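Local coordinates for protein xylulose kinase (Escherichia coli, PDB 2ITM) that phosphorylates D-xylulose to D-xylulose 5-phosphate with ATP, and 1-deoxy-D-xylulose less efficiently, as a homodimeric sugar kinase of the FGGY family, at residues S323-W328 against T353-P358; S10-I15 against E29-S34. All blocks are in the same frame, centred on the assembly; numbering follows the deposited sequence.

Overall arrangement
Interaction 2 lies close to the catalytic machinery and interaction 1 far from it, at the dimer interface. Residues 10-15 and 29-34 lie on and just beyond the hairpin of strands 11-17 and 23-30 in the N-terminal FGGY domain. The side chain of Ser10 is about 11 Å from the bound D-xylulose and about 10 Å from that of Asp233, the inferred proton acceptor, while Val12 is about 7 Å from Asp6, side chain to side chain. Interaction 1 joins two loops of the C-terminal FGGY domain, its centre about 37 Å from that of the chain, beside the second subunit. The two contacts do not touch: their centres are about 44 Å apart and their nearest atoms about 31 Å.

Interaction 1: residues S323-W328 against T353-P358; sequences SAEPVW and THQHGP
CG2 of Val327 lies over one face of the His356 imidazole in a CH-pi contact, modelled too tightly for its exact closeness to be trusted. With chi1 at -62°, the His356 ring swings beside its own backbone N and toward the other loop, where the methyl of Ala324 also meets it, CB to CE1 4.4 Å, at an oblique angle. The ring has a second hold, a weak hydrogen bond from NE2 to the carbonyl of Gly351.

Residues 353-356 form a type I beta turn, closed by His356 N donating to Thr353 O at 3.0 Å; the geometry also fits an ST turn, Gln355 N to Thr353 OG1, though the position of that N is less certain. The turn leads from strand 345-353 to helix 358-381, whose N-cap is Gly357, its N hydrogen-bonded to the Glu360 carboxylate. Thr353 pairs antiparallel with a strand of the second subunit, continuing the sheet across the dimer interface, and His356 packs on Leu304 of that subunit.

The extended Gln355 side chain lays its amide against the backbone of 323-328 by van der Waals contact, NE2 lying 3.7 Å from Ala324 CA; OE1 to Glu325 N, at 3.6 Å, is too long to count as a hydrogen bond. Glu325 and Gln355 cross with carboxylate and amide planes 62° apart and without a bond between their polar ends.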
loop_
_atom_site.group_PDB
_atom_site.type_symbol
_atom_site.label_atom_id
_atom_site.label_comp_id
_atom_site.label_asym_id
_atom_site.label_seq_id
_atom_site.Cartn_x
_atom_site.Cartn_y
_atom_site.Cartn_z
ATOM N N SER A 323 9.823 -13.968 -15.751
ATOM C CA SER A 323 8.569 -14.365 -16.376
ATOM C C SER A 323 7.396 -13.746 -15.632
ATOM O O SER A 323 6.304 -13.613 -16.175
ATOM C CB SER A 323 8.430 -15.886 -16.376
ATOM O OG SER A 323 8.075 -16.354 -15.093
ATOM N N ALA A 324 7.640 -13.379 -14.383
ATOM C CA ALA A 324 6.735 -12.539 -13.620
ATOM C C ALA A 324 6.328 -11.303 -14.388
ATOM O O ALA A 324 7.153 -10.617 -14.967
ATOM C CB ALA A 324 7.366 -12.159 -12.314
ATOM N N GLU A 325 5.040 -11.024 -14.384
ATOM C CA GLU A 325 4.566 -9.701 -14.716
ATOM C C GLU A 325 5.157 -8.641 -13.806
ATOM O O GLU A 325 5.542 -8.913 -12.681
ATOM C CB GLU A 325 3.049 -9.649 -14.662
ATOM C CG GLU A 325 2.371 -10.289 -15.851
ATOM C CD GLU A 325 1.012 -10.840 -15.496
ATOM O OE1 GLU A 325 0.779 -11.109 -14.308
ATOM O OE2 GLU A 325 0.178 -10.993 -16.405
ATOM N N PRO A 326 5.236 -7.426 -14.322
ATOM C CA PRO A 326 5.875 -6.309 -13.601
ATOM C C PRO A 326 5.053 -5.917 -12.389
ATOM O O PRO A 326 3.835 -5.868 -12.470
ATOM C CB PRO A 326 5.875 -5.190 -14.637
ATOM C CG PRO A 326 5.752 -5.877 -15.926
ATOM C CD PRO A 326 4.883 -7.051 -15.697
ATOM N N VAL A 327 5.734 -5.677 -11.280
ATOM C CA VAL A 327 5.278 -4.772 -10.243
ATOM C C VAL A 327 5.673 -3.367 -10.620
ATOM O O VAL A 327 6.745 -3.150 -11.149
ATOM C CB VAL A 327 5.965 -5.083 -8.915
ATOM C CG1 VAL A 327 5.350 -4.306 -7.814
ATOM C CG2 VAL A 327 5.898 -6.535 -8.620
ATOM N N TRP A 328 4.800 -2.413 -10.332
ATOM C CA TRP A 328 5.101 -1.017 -10.570
ATOM C C TRP A 328 5.254 -0.241 -9.264
ATOM O O TRP A 328 4.338 -0.172 -8.464
ATOM C CB TRP A 328 4.049 -0.384 -11.479
ATOM C CG TRP A 328 3.887 -1.103 -12.764
ATOM C CD1 TRP A 328 3.065 -2.144 -13.011
ATOM C CD2 TRP A 328 4.576 -0.844 -13.984
ATOM N NE1 TRP A 328 3.193 -2.558 -14.308
ATOM C CE2 TRP A 328 4.118 -1.768 -14.929
ATOM C CE3 TRP A 328 5.537 0.087 -14.380
ATOM C CZ2 TRP A 328 4.596 -1.800 -16.228
ATOM C CZ3 TRP A 328 6.000 0.056 -15.665
ATOM C CH2 TRP A 328 5.531 -0.877 -16.575
ATOM N N THR A 353 1.028 -9.565 -7.427
ATOM C CA THR A 353 0.378 -10.862 -7.584
ATOM C C THR A 353 1.119 -11.957 -6.839
ATOM O O THR A 353 2.185 -11.734 -6.300
ATOM C CB THR A 353 0.306 -11.254 -9.053
ATOM O OG1 THR A 353 1.619 -11.540 -9.533
ATOM C CG2 THR A 353 -0.125 -10.096 -9.898
ATOM N N HIS A 354 0.538 -13.150 -6.841
ATOM C CA HIS A 354 1.152 -14.343 -6.276
ATOM C C HIS A 354 2.603 -14.547 -6.700
ATOM O O HIS A 354 3.354 -15.253 -6.027
ATOM C CB HIS A 354 0.326 -15.577 -6.629
ATOM C CG HIS A 354 0.397 -15.960 -8.077
ATOM N ND1 HIS A 354 -0.270 -15.269 -9.064
ATOM C CD2 HIS A 354 1.062 -16.958 -8.705
ATOM C CE1 HIS A 354 -0.026 -15.826 -10.233
ATOM N NE2 HIS A 354 0.778 -16.854 -10.044
ATOM N N GLN A 355 2.980 -13.930 -7.805
ATOM C CA GLN A 355 4.238 -14.213 -8.466
ATOM C C GLN A 355 5.383 -13.477 -7.783
ATOM O O GLN A 355 6.545 -13.714 -8.079
ATOM C CB GLN A 355 4.156 -13.759 -9.912
ATOM C CG GLN A 355 3.308 -14.623 -10.793
ATOM C CD GLN A 355 3.783 -14.610 -12.225
ATOM O OE1 GLN A 355 3.265 -13.861 -13.046
ATOM N NE2 GLN A 355 4.774 -15.432 -12.525
ATOM N N HIS A 356 5.035 -12.564 -6.885
ATOM C CA HIS A 356 5.960 -11.537 -6.451
ATOM C C HIS A 356 6.519 -11.843 -5.061
ATOM O O HIS A 356 5.778 -12.061 -4.123
ATOM C CB HIS A 356 5.301 -10.159 -6.455
ATOM C CG HIS A 356 4.845 -9.708 -7.805
ATOM N ND1 HIS A 356 5.638 -9.797 -8.925
ATOM C CD2 HIS A 356 3.682 -9.155 -8.212
ATOM C CE1 HIS A 356 4.980 -9.326 -9.965
ATOM N NE2 HIS A 356 3.791 -8.927 -9.557
ATOM N N GLY A 357 7.836 -11.838 -4.956
ATOM C CA GLY A 357 8.526 -11.725 -3.674
ATOM C C GLY A 357 9.520 -10.585 -3.645
ATOM O O GLY A 357 9.514 -9.733 -4.515
ATOM N N PRO A 358 10.387 -10.591 -2.640
ATOM C CA PRO A 358 11.270 -9.464 -2.352
ATOM C C PRO A 358 12.224 -9.128 -3.487
ATOM O O PRO A 358 12.581 -7.982 -3.650
ATOM C CB PRO A 358 12.052 -9.951 -1.147
ATOM C CG PRO A 358 11.172 -10.912 -0.509
ATOM C CD PRO A 358 10.464 -11.620 -1.595
#

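Interaction 2: residues S10-I15 against E29-S34; sequences SGVKVI and EKLTVS
Val12 and Glu29 form an antiparallel hydrogen-bonded pair, Val12 N to Glu29 O and Glu29 N to Val12 O both 2.8 Å, next to the non-hydrogen-bonded pair of Gly11 and Lys30, whose CA atoms approach to 4.1 Å, and a third bond, Leu31 N to Ser10 O at 3.1 Å, continues the pairing past the end of strand 23-30, its donor 59° out of the carbonyl plane.

Lacking a side chain, Gly11 lets Glu29 O come within 3.1 Å of its CA. Val12 and Glu29 share one face of the sheet. Val12 divides its methyls: CG2 meets Glu29 CB at 3.8 Å, while CG1 faces Leu31 CD2 at 4.2 Å. Leu31 lies across the start of the hairpin, its CD2 3.9 Å from Gly11 CA.

These strands, 11-17 and 23-30, are the hairpin at one side of the N-terminal domain's sheet, whose order 3-2-1-4 is that of the ribonuclease H-like fold of the actin-type ATPase clan. In that clan the turn between the first two strands commonly belongs to a phosphate-binding loop, and the turn from strand 2-7 into strand 11-17, which includes Ser10, occupies that position. Strand 2-7 also carries Asp6, inferred to matter for activity.

Leu7 of strand 2-7 packs against both Val12 and Leu31, and Leu31 also reaches Ala51 of helix 45-62. Bent at chi2 (-77°), Glu29 turns its carboxylate from Val12 to a salt bridge with Arg54 of the same helix. Lys13 donates from NZ to Val422 O in the C-terminal FGGY domain.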
loop_
_atom_site.group_PDB
_atom_site.type_symbol
_atom_site.label_atom_id
_atom_site.label_comp_id
_atom_site.label_asym_id
_atom_site.label_seq_id
_atom_site.Cartn_x
_atom_site.Cartn_y
_atom_site.Cartn_z
ATOM N N SER A 10 20.599 21.970 9.068
ATOM C CA SER A 10 20.703 21.075 10.204
ATOM C C SER A 10 22.066 21.142 10.849
ATOM O O SER A 10 22.302 20.480 11.839
ATOM C CB SER A 10 20.416 19.648 9.781
ATOM O OG SER A 10 21.388 19.191 8.899
ATOM N N GLY A 11 22.932 21.952 10.274
ATOM C CA GLY A 11 24.210 22.288 10.869
ATOM C C GLY A 11 25.085 23.214 10.040
ATOM O O GLY A 11 24.773 23.520 8.905
ATOM N N VAL A 12 26.187 23.659 10.627
ATOM C CA VAL A 12 27.261 24.281 9.869
ATOM C C VAL A 12 28.482 23.410 9.661
ATOM O O VAL A 12 28.900 22.669 10.534
ATOM C CB VAL A 12 27.690 25.631 10.438
ATOM C CG1 VAL A 12 26.541 26.571 10.517
ATOM C CG2 VAL A 12 28.329 25.472 11.797
ATOM N N LYS A 13 29.043 23.512 8.470
ATOM C CA LYS A 13 30.281 22.846 8.149
ATOM C C LYS A 13 31.321 23.860 7.714
ATOM O O LYS A 13 31.045 24.716 6.893
ATOM C CB LYS A 13 30.047 21.806 7.069
ATOM C CG LYS A 13 31.288 21.061 6.648
ATOM C CD LYS A 13 31.024 20.202 5.443
ATOM C CE LYS A 13 31.471 18.784 5.659
ATOM N NZ LYS A 13 31.379 17.985 4.426
ATOM N N VAL A 14 32.521 23.775 8.296
ATOM C CA VAL A 14 33.671 24.533 7.849
ATOM C C VAL A 14 34.801 23.632 7.395
ATOM O O VAL A 14 35.060 22.599 7.994
ATOM C CB VAL A 14 34.177 25.519 8.920
ATOM C CG1 VAL A 14 33.037 26.332 9.493
ATOM C CG2 VAL A 14 34.918 24.798 10.021
ATOM N N ILE A 15 35.464 24.034 6.320
ATOM C CA ILE A 15 36.603 23.300 5.798
ATOM C C ILE A 15 37.837 24.156 5.579
ATOM O O ILE A 15 37.747 25.371 5.379
ATOM C CB ILE A 15 36.244 22.570 4.502
ATOM C CG1 ILE A 15 36.093 23.538 3.339
ATOM C CG2 ILE A 15 35.023 21.683 4.692
ATOM C CD1 ILE A 15 36.079 22.862 2.009
ATOM N N GLU A 29 29.068 21.505 13.127
ATOM C CA GLU A 29 28.318 21.825 14.329
ATOM C C GLU A 29 26.835 21.777 14.049
ATOM O O GLU A 29 26.379 22.251 13.027
ATOM C CB GLU A 29 28.688 23.206 14.839
ATOM C CG GLU A 29 30.096 23.323 15.396
ATOM C CD GLU A 29 30.205 22.722 16.768
ATOM O OE1 GLU A 29 29.270 22.911 17.563
ATOM O OE2 GLU A 29 31.216 22.057 17.040
ATOM N N LYS A 30 26.084 21.205 14.973
ATOM C CA LYS A 30 24.676 20.970 14.755
ATOM C C LYS A 30 23.848 22.213 14.968
ATOM O O LYS A 30 24.255 23.131 15.658
ATOM C CB LYS A 30 24.177 19.798 15.596
ATOM C CG LYS A 30 24.533 18.445 15.010
ATOM C CD LYS A 30 23.875 17.290 15.742
ATOM C CE LYS A 30 24.730 16.047 15.643
ATOM N NZ LYS A 30 23.943 14.812 15.447
ATOM N N LEU A 31 22.681 22.230 14.338
ATOM C CA LEU A 31 21.711 23.295 14.477
ATOM C C LEU A 31 20.335 22.693 14.762
ATOM O O LEU A 31 19.966 21.698 14.168
ATOM C CB LEU A 31 21.635 24.062 13.169
ATOM C CG LEU A 31 22.027 25.526 13.040
ATOM C CD1 LEU A 31 22.902 26.029 14.127
ATOM C CD2 LEU A 31 22.627 25.793 11.697
ATOM N N THR A 32 19.560 23.313 15.636
ATOM C CA THR A 32 18.147 22.967 15.746
ATOM C C THR A 32 17.245 23.800 14.855
ATOM O O THR A 32 17.612 24.874 14.419
ATOM C CB THR A 32 17.649 23.022 17.196
ATOM O OG1 THR A 32 17.799 24.344 17.705
ATOM C CG2 THR A 32 18.518 22.188 18.102
ATOM N N VAL A 33 16.053 23.282 14.606
ATOM C CA VAL A 33 15.009 24.025 13.923
ATOM C C VAL A 33 13.801 24.115 14.827
ATOM O O VAL A 33 13.550 23.231 15.637
ATOM C CB VAL A 33 14.585 23.329 12.637
ATOM C CG1 VAL A 33 13.530 24.129 11.908
ATOM C CG2 VAL A 33 15.775 23.071 11.758
ATOM N N SER A 34 13.061 25.199 14.691
ATOM C CA SER A 34 11.956 25.466 15.578
ATOM C C SER A 34 10.666 25.599 14.781
ATOM O O SER A 34 10.598 26.335 13.812
ATOM C CB SER A 34 12.232 26.709 16.411
ATOM O OG SER A 34 11.041 27.380 16.729
#